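Local coordinates for protein TRAP dicarboxylate transporter-DctP subunit (PDB 4PFI) that probably captures a small organic acid or similar solute in the periplasm and hands it to the membrane part of a TRAP transporter, at residues L152-E157 with I246-A251; W38-E43 with L96-P101. One frame throughout, in Å; residues are numbered along the deposited sequence.

Contact 1 (L152-E157 with I246-A251)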
loop_
_atom_site.group_PDB
_atom_site.type_symbol
_atom_site.label_atom_id
_atom_site.label_comp_id
_atom_site.label_asym_id
_atom_site.label_seq_id
_atom_site.Cartn_x
_atom_site.Cartn_y
_atom_site.Cartn_z
ATOM N N LEU A 152 -2.621 14.388 -0.400
ATOM C CA LEU A 152 -1.753 15.002 -1.408
ATOM C C LEU A 152 -1.532 14.084 -2.609
ATOM O O LEU A 152 -1.192 14.549 -3.693
ATOM C CB LEU A 152 -0.403 15.379 -0.793
ATOM C CG LEU A 152 -0.481 16.351 0.394
ATOM C CD1 LEU A 152 0.911 16.669 0.952
ATOM C CD2 LEU A 152 -1.213 17.633 -0.011
ATOM N N GLY A 153 -1.700 12.778 -2.420
ATOM C CA GLY A 153 -1.456 11.841 -3.502
ATOM C C GLY A 153 -1.292 10.399 -3.069
ATOM O O GLY A 153 -1.328 10.068 -1.881
ATOM N N PHE A 154 -1.104 9.537 -4.062
ATOM C CA PHE A 154 -0.917 8.117 -3.837
ATOM C C PHE A 154 0.454 7.665 -4.347
ATOM O O PHE A 154 0.944 8.176 -5.353
ATOM C CB PHE A 154 -2.047 7.340 -4.527
ATOM C CG PHE A 154 -3.421 7.652 -3.969
ATOM C CD1 PHE A 154 -3.716 7.393 -2.643
ATOM C CD2 PHE A 154 -4.406 8.251 -4.763
ATOM C CE1 PHE A 154 -4.962 7.699 -2.125
ATOM C CE2 PHE A 154 -5.666 8.556 -4.237
ATOM C CZ PHE A 154 -5.943 8.282 -2.926
ATOM N N VAL A 155 1.068 6.715 -3.643
ATOM C CA VAL A 155 2.350 6.148 -4.039
ATOM C C VAL A 155 2.349 4.607 -4.057
ATOM O O VAL A 155 1.961 3.976 -3.080
ATOM C CB VAL A 155 3.452 6.617 -3.089
ATOM C CG1 VAL A 155 4.792 6.067 -3.540
ATOM C CG2 VAL A 155 3.467 8.159 -3.018
ATOM N N PRO A 156 2.801 3.999 -5.166
ATOM C CA PRO A 156 2.890 2.532 -5.310
ATOM C C PRO A 156 4.065 1.937 -4.508
ATOM O O PRO A 156 5.145 2.531 -4.525
ATOM C CB PRO A 156 3.142 2.348 -6.813
ATOM C CG PRO A 156 3.923 3.606 -7.215
ATOM C CD PRO A 156 3.364 4.717 -6.327
ATOM N N GLU A 157 3.870 0.818 -3.801
ATOM C CA GLU A 157 4.992 0.151 -3.106
ATOM C C GLU A 157 5.258 -1.221 -3.711
ATOM O O GLU A 157 6.243 -1.887 -3.380
ATOM C CB GLU A 157 4.762 0.054 -1.600
ATOM C CG GLU A 157 4.227 1.334 -1.021
ATOM C CD GLU A 157 4.122 1.330 0.504
ATOM O OE1 GLU A 157 2.984 1.210 1.021
ATOM O OE2 GLU A 157 5.164 1.467 1.193
ATOM N N ILE A 246 -0.619 0.367 -2.129
ATOM C CA ILE A 246 -0.720 1.781 -2.450
ATOM C C ILE A 246 -0.741 2.561 -1.152
ATOM O O ILE A 246 -1.666 2.388 -0.352
ATOM C CB ILE A 246 -2.037 2.064 -3.165
ATOM C CG1 ILE A 246 -2.177 1.174 -4.409
ATOM C CG2 ILE A 246 -2.138 3.556 -3.531
ATOM C CD1 ILE A 246 -1.127 1.448 -5.475
ATOM N N ALA A 247 0.251 3.419 -0.924
ATOM C CA ALA A 247 0.299 4.232 0.293
ATOM C C ALA A 247 -0.134 5.675 -0.012
ATOM O O ALA A 247 0.123 6.174 -1.106
ATOM C CB ALA A 247 1.694 4.221 0.865
ATOM N N SER A 248 -0.791 6.329 0.954
ATOM C CA SER A 248 -1.210 7.733 0.838
ATOM C C SER A 248 -0.152 8.654 1.393
ATOM O O SER A 248 0.462 8.339 2.415
ATOM C CB SER A 248 -2.463 7.998 1.693
ATOM O OG SER A 248 -3.659 7.759 1.004
ATOM N N VAL A 249 0.039 9.812 0.768
ATOM C CA VAL A 249 0.775 10.892 1.429
ATOM C C VAL A 249 -0.236 11.915 1.937
ATOM O O VAL A 249 -1.004 12.477 1.164
ATOM C CB VAL A 249 1.806 11.585 0.498
ATOM C CG1 VAL A 249 2.462 12.781 1.218
ATOM C CG2 VAL A 249 2.866 10.598 0.016
ATOM N N VAL A 250 -0.245 12.156 3.240
ATOM C CA VAL A 250 -1.207 13.087 3.828
ATOM C C VAL A 250 -0.516 14.228 4.575
ATOM O O VAL A 250 0.639 14.118 4.990
ATOM C CB VAL A 250 -2.171 12.363 4.815
ATOM C CG1 VAL A 250 -3.040 11.373 4.072
ATOM C CG2 VAL A 250 -1.391 11.703 5.952
ATOM N N ALA A 251 -1.245 15.323 4.758
ATOM C CA ALA A 251 -0.716 16.460 5.494
ATOM C C ALA A 251 -1.730 16.999 6.487
ATOM O O ALA A 251 -2.950 16.903 6.292
ATOM C CB ALA A 251 -0.280 17.563 4.543
HETATM O O HOH W 1 -0.287 0.053 1.339
#
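Two neighbouring strands of the mixed sheet of this family 7 solute-binding protein pair antiparallel, residues 152-157 on the long strand 149-164 beside strand 244-252. Val155 and Ala247 form a hydrogen-bonded pair, Val155 N giving to Ala247 O and Ala247 N to Val155 O, both at 2.8 Å. Toward the start of 152-157, Leu152 N gives to Val249 O at 3.0 Å. Gly153 sits at phi 163° and psi 178°, where a CB would run into the carbonyl oxygen of Leu152, so glycine fits. One face carries Val155 and Val249, which meet obliquely, CG2 to CG2 at 3.9 Å; small branched side chains suit this face, which also receives Ala278 of helix 263-296 and Phe98 of strand 96-99. The other face carries Phe154, whose ring meets Phe140 edge-to-face and also Phe114, and whose CB rests on Ile246 CG2. Proline suits position 156, a non-hydrogen-bonded site where no N-H is needed. Glu157, with CG anti to its carbonyl carbon (chi1 -44°), carries OE1 to 3.3 Å from Ala247 CB, and Gln50 binds OE2, while the hydroxyl of Ser248 lies near the plane of the Phe154 ring, OG 3.4 Å from CE1.

Contact 2 (W38-E43 with L96-P101)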
loop_
_atom_site.group_PDB
_atom_site.type_symbol
_atom_site.label_atom_id
_atom_site.label_comp_id
_atom_site.label_asym_id
_atom_site.label_seq_id
_atom_site.Cartn_x
_atom_site.Cartn_y
_atom_site.Cartn_z
ATOM N N TRP A 38 10.132 20.850 7.982
ATOM C CA TRP A 38 8.979 20.023 7.678
ATOM C C TRP A 38 9.269 18.629 8.234
ATOM O O TRP A 38 10.333 18.077 7.985
ATOM C CB TRP A 38 8.750 19.947 6.166
ATOM C CG TRP A 38 8.212 21.197 5.541
ATOM C CD1 TRP A 38 8.019 22.408 6.154
ATOM C CD2 TRP A 38 7.800 21.371 4.181
ATOM N NE1 TRP A 38 7.515 23.319 5.260
ATOM C CE2 TRP A 38 7.373 22.712 4.040
ATOM C CE3 TRP A 38 7.753 20.527 3.068
ATOM C CZ2 TRP A 38 6.901 23.229 2.830
ATOM C CZ3 TRP A 38 7.287 21.041 1.866
ATOM C CH2 TRP A 38 6.867 22.382 1.758
ATOM N N ARG A 39 8.323 18.072 8.985
ATOM C CA ARG A 39 8.483 16.755 9.595
ATOM C C ARG A 39 7.673 15.708 8.835
ATOM O O ARG A 39 6.448 15.804 8.764
ATOM C CB ARG A 39 8.001 16.797 11.040
ATOM C CG ARG A 39 8.682 17.851 11.872
ATOM C CD ARG A 39 7.870 18.180 13.116
ATOM N NE ARG A 39 7.637 17.013 13.967
ATOM C CZ ARG A 39 8.565 16.447 14.735
ATOM N NH1 ARG A 39 9.800 16.938 14.747
ATOM N NH2 ARG A 39 8.265 15.386 15.485
ATOM N N PHE A 40 8.366 14.696 8.315
ATOM C CA PHE A 40 7.784 13.696 7.426
ATOM C C PHE A 40 7.900 12.297 8.051
ATOM O O PHE A 40 8.978 11.723 8.088
ATOM C CB PHE A 40 8.542 13.712 6.089
ATOM C CG PHE A 40 7.843 12.982 4.961
ATOM C CD1 PHE A 40 6.802 12.112 5.207
ATOM C CD2 PHE A 40 8.252 13.165 3.643
ATOM C CE1 PHE A 40 6.176 11.453 4.168
ATOM C CE2 PHE A 40 7.626 12.507 2.605
ATOM C CZ PHE A 40 6.590 11.649 2.869
ATOM N N ALA A 41 6.793 11.748 8.533
ATOM C CA ALA A 41 6.812 10.448 9.202
ATOM C C ALA A 41 6.539 9.280 8.236
ATOM O O ALA A 41 5.698 9.375 7.355
ATOM C CB ALA A 41 5.789 10.437 10.334
ATOM N N LEU A 42 7.235 8.168 8.423
ATOM C CA LEU A 42 7.042 6.995 7.572
ATOM C C LEU A 42 6.496 5.812 8.379
ATOM O O LEU A 42 6.849 5.651 9.543
ATOM C CB LEU A 42 8.371 6.570 6.978
ATOM C CG LEU A 42 9.250 7.644 6.381
ATOM C CD1 LEU A 42 10.509 6.989 5.931
ATOM C CD2 LEU A 42 8.556 8.345 5.233
ATOM N N GLU A 43 5.671 4.980 7.746
ATOM C CA GLU A 43 5.235 3.719 8.347
ATOM C C GLU A 43 6.294 2.621 8.225
ATOM O O GLU A 43 6.146 1.549 8.806
ATOM C CB GLU A 43 3.998 3.191 7.638
ATOM C CG GLU A 43 2.824 4.103 7.621
ATOM C CD GLU A 43 1.790 3.630 6.628
ATOM O OE1 GLU A 43 2.186 3.204 5.510
ATOM O OE2 GLU A 43 0.582 3.646 6.965
ATOM N N LEU A 96 3.760 15.910 7.606
ATOM C CA LEU A 96 3.569 14.979 6.501
ATOM C C LEU A 96 3.761 13.543 6.965
ATOM O O LEU A 96 4.638 13.254 7.778
ATOM C CB LEU A 96 4.602 15.263 5.402
ATOM C CG LEU A 96 4.526 16.583 4.631
ATOM C CD1 LEU A 96 5.868 16.900 3.932
ATOM C CD2 LEU A 96 3.375 16.520 3.611
ATOM N N ALA A 97 2.973 12.631 6.409
ATOM C CA ALA A 97 3.129 11.213 6.719
ATOM C C ALA A 97 2.598 10.342 5.603
ATOM O O ALA A 97 1.779 10.765 4.793
ATOM C CB ALA A 97 2.419 10.858 8.003
ATOM N N PHE A 98 3.096 9.117 5.569
ATOM C CA PHE A 98 2.512 8.090 4.746
ATOM C C PHE A 98 1.374 7.464 5.540
ATOM O O PHE A 98 1.445 7.333 6.762
ATOM C CB PHE A 98 3.560 7.043 4.387
ATOM C CG PHE A 98 4.354 7.388 3.161
ATOM C CD1 PHE A 98 3.761 7.339 1.906
ATOM C CD2 PHE A 98 5.688 7.748 3.247
ATOM C CE1 PHE A 98 4.479 7.652 0.768
ATOM C CE2 PHE A 98 6.398 8.050 2.107
ATOM C CZ PHE A 98 5.790 8.003 0.869
ATOM N N ALA A 99 0.319 7.079 4.842
ATOM C CA ALA A 99 -0.789 6.368 5.472
ATOM C C ALA A 99 -1.289 5.338 4.480
ATOM O O ALA A 99 -1.722 5.680 3.386
ATOM C CB ALA A 99 -1.916 7.324 5.854
ATOM N N SER A 100 -1.200 4.072 4.856
ATOM C CA SER A 100 -1.736 2.980 4.054
ATOM C C SER A 100 -3.209 2.672 4.388
ATOM O O SER A 100 -3.747 3.168 5.389
ATOM C CB SER A 100 -0.850 1.769 4.268
ATOM O OG SER A 100 0.479 2.102 3.869
ATOM N N PRO A 101 -3.880 1.878 3.533
ATOM C CA PRO A 101 -5.305 1.574 3.764
ATOM C C PRO A 101 -5.546 0.916 5.119
ATOM O O PRO A 101 -6.517 1.281 5.779
ATOM C CB PRO A 101 -5.665 0.643 2.598
ATOM C CG PRO A 101 -4.722 1.055 1.491
ATOM C CD PRO A 101 -3.420 1.390 2.221
HETATM O O HOH W 2 -0.093 5.707 8.996
#
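Glu43 has CG anti to its carbonyl carbon (chi1 -58°) and an extended chain beyond, which carries its carboxylate across to Ser100, while Phe40 turns CG away from its backbone N (chi1 -166°) and lays its ring over Leu96. They belong to a parallel strand pair of the kind found in the alpha/beta domains of periplasmic binding proteins, 38-41 beside 96-99, and the residues that follow it. Between the strands Arg39 O accepts from Leu96 N, Leu96 O from Ala41 N at 2.7 Å, and Ala41 O from Phe98 N. Leu96 CB stands over one face of the Phe40 ring, 4.2 Å from its centroid in a CH-pi contact, and Phe57 of helix 49-65 meets the same ring edge-to-face. The Phe40 and Phe98 rings are near parallel, planes at 27°, but barely overlap, meeting through Phe40 CZ and Phe98 CE2 at 3.7 Å. Leu42 runs alongside Phe98, its CD2 at the edge of that ring, in plane, 3.5 Å from Phe98 CD2. Flat and branched apolar residues thus fill the side towards helix 49-65, whereas Ala41 and Ala97 put only methyls on the other, where helix 85-91 lies close. Past the strand ends the Glu43 carboxylate grips Ser100 twice: Ser100 OG gives to the syn lone pair of OE1 at 2.6 Å, and Ser100 N gives to OE2 at 2.8 Å from the syn side but out of the carboxylate plane. A water bridges OE2 to Phe98 O, and His103 ND1 adds a weak hydrogen bond to OE2. With an alanine in place of Glu43, Ser100 N and OG would probably lose their two acceptors, leaving the hydroxyl able to turn. Several donors gathered round one carboxylate would be expected to favour its charged form.

How the contacts relate
Strand 96-99 of contact 2 and strand 244-252 of contact 1 are direct neighbours in one sheet, so the two contacts, their centres about 9 Å apart, form a continuous run: 38-41, 96-99, 244-252, 149-164. The first pair of this run is parallel and the next two antiparallel, as befits a mixed sheet. Probable hydrogen bonds join the contacts, Ser248 N to Ala99 O at 2.7 Å and Val250 N to Ala97 O at 2.9 Å. The Phe98 ring links their apolar sides, its CE1 3.4 Å from Val249 CG2. The sodium ion is held elsewhere, by Gln234, Asn235 and Gly298, and none of these residues belongs to either contact.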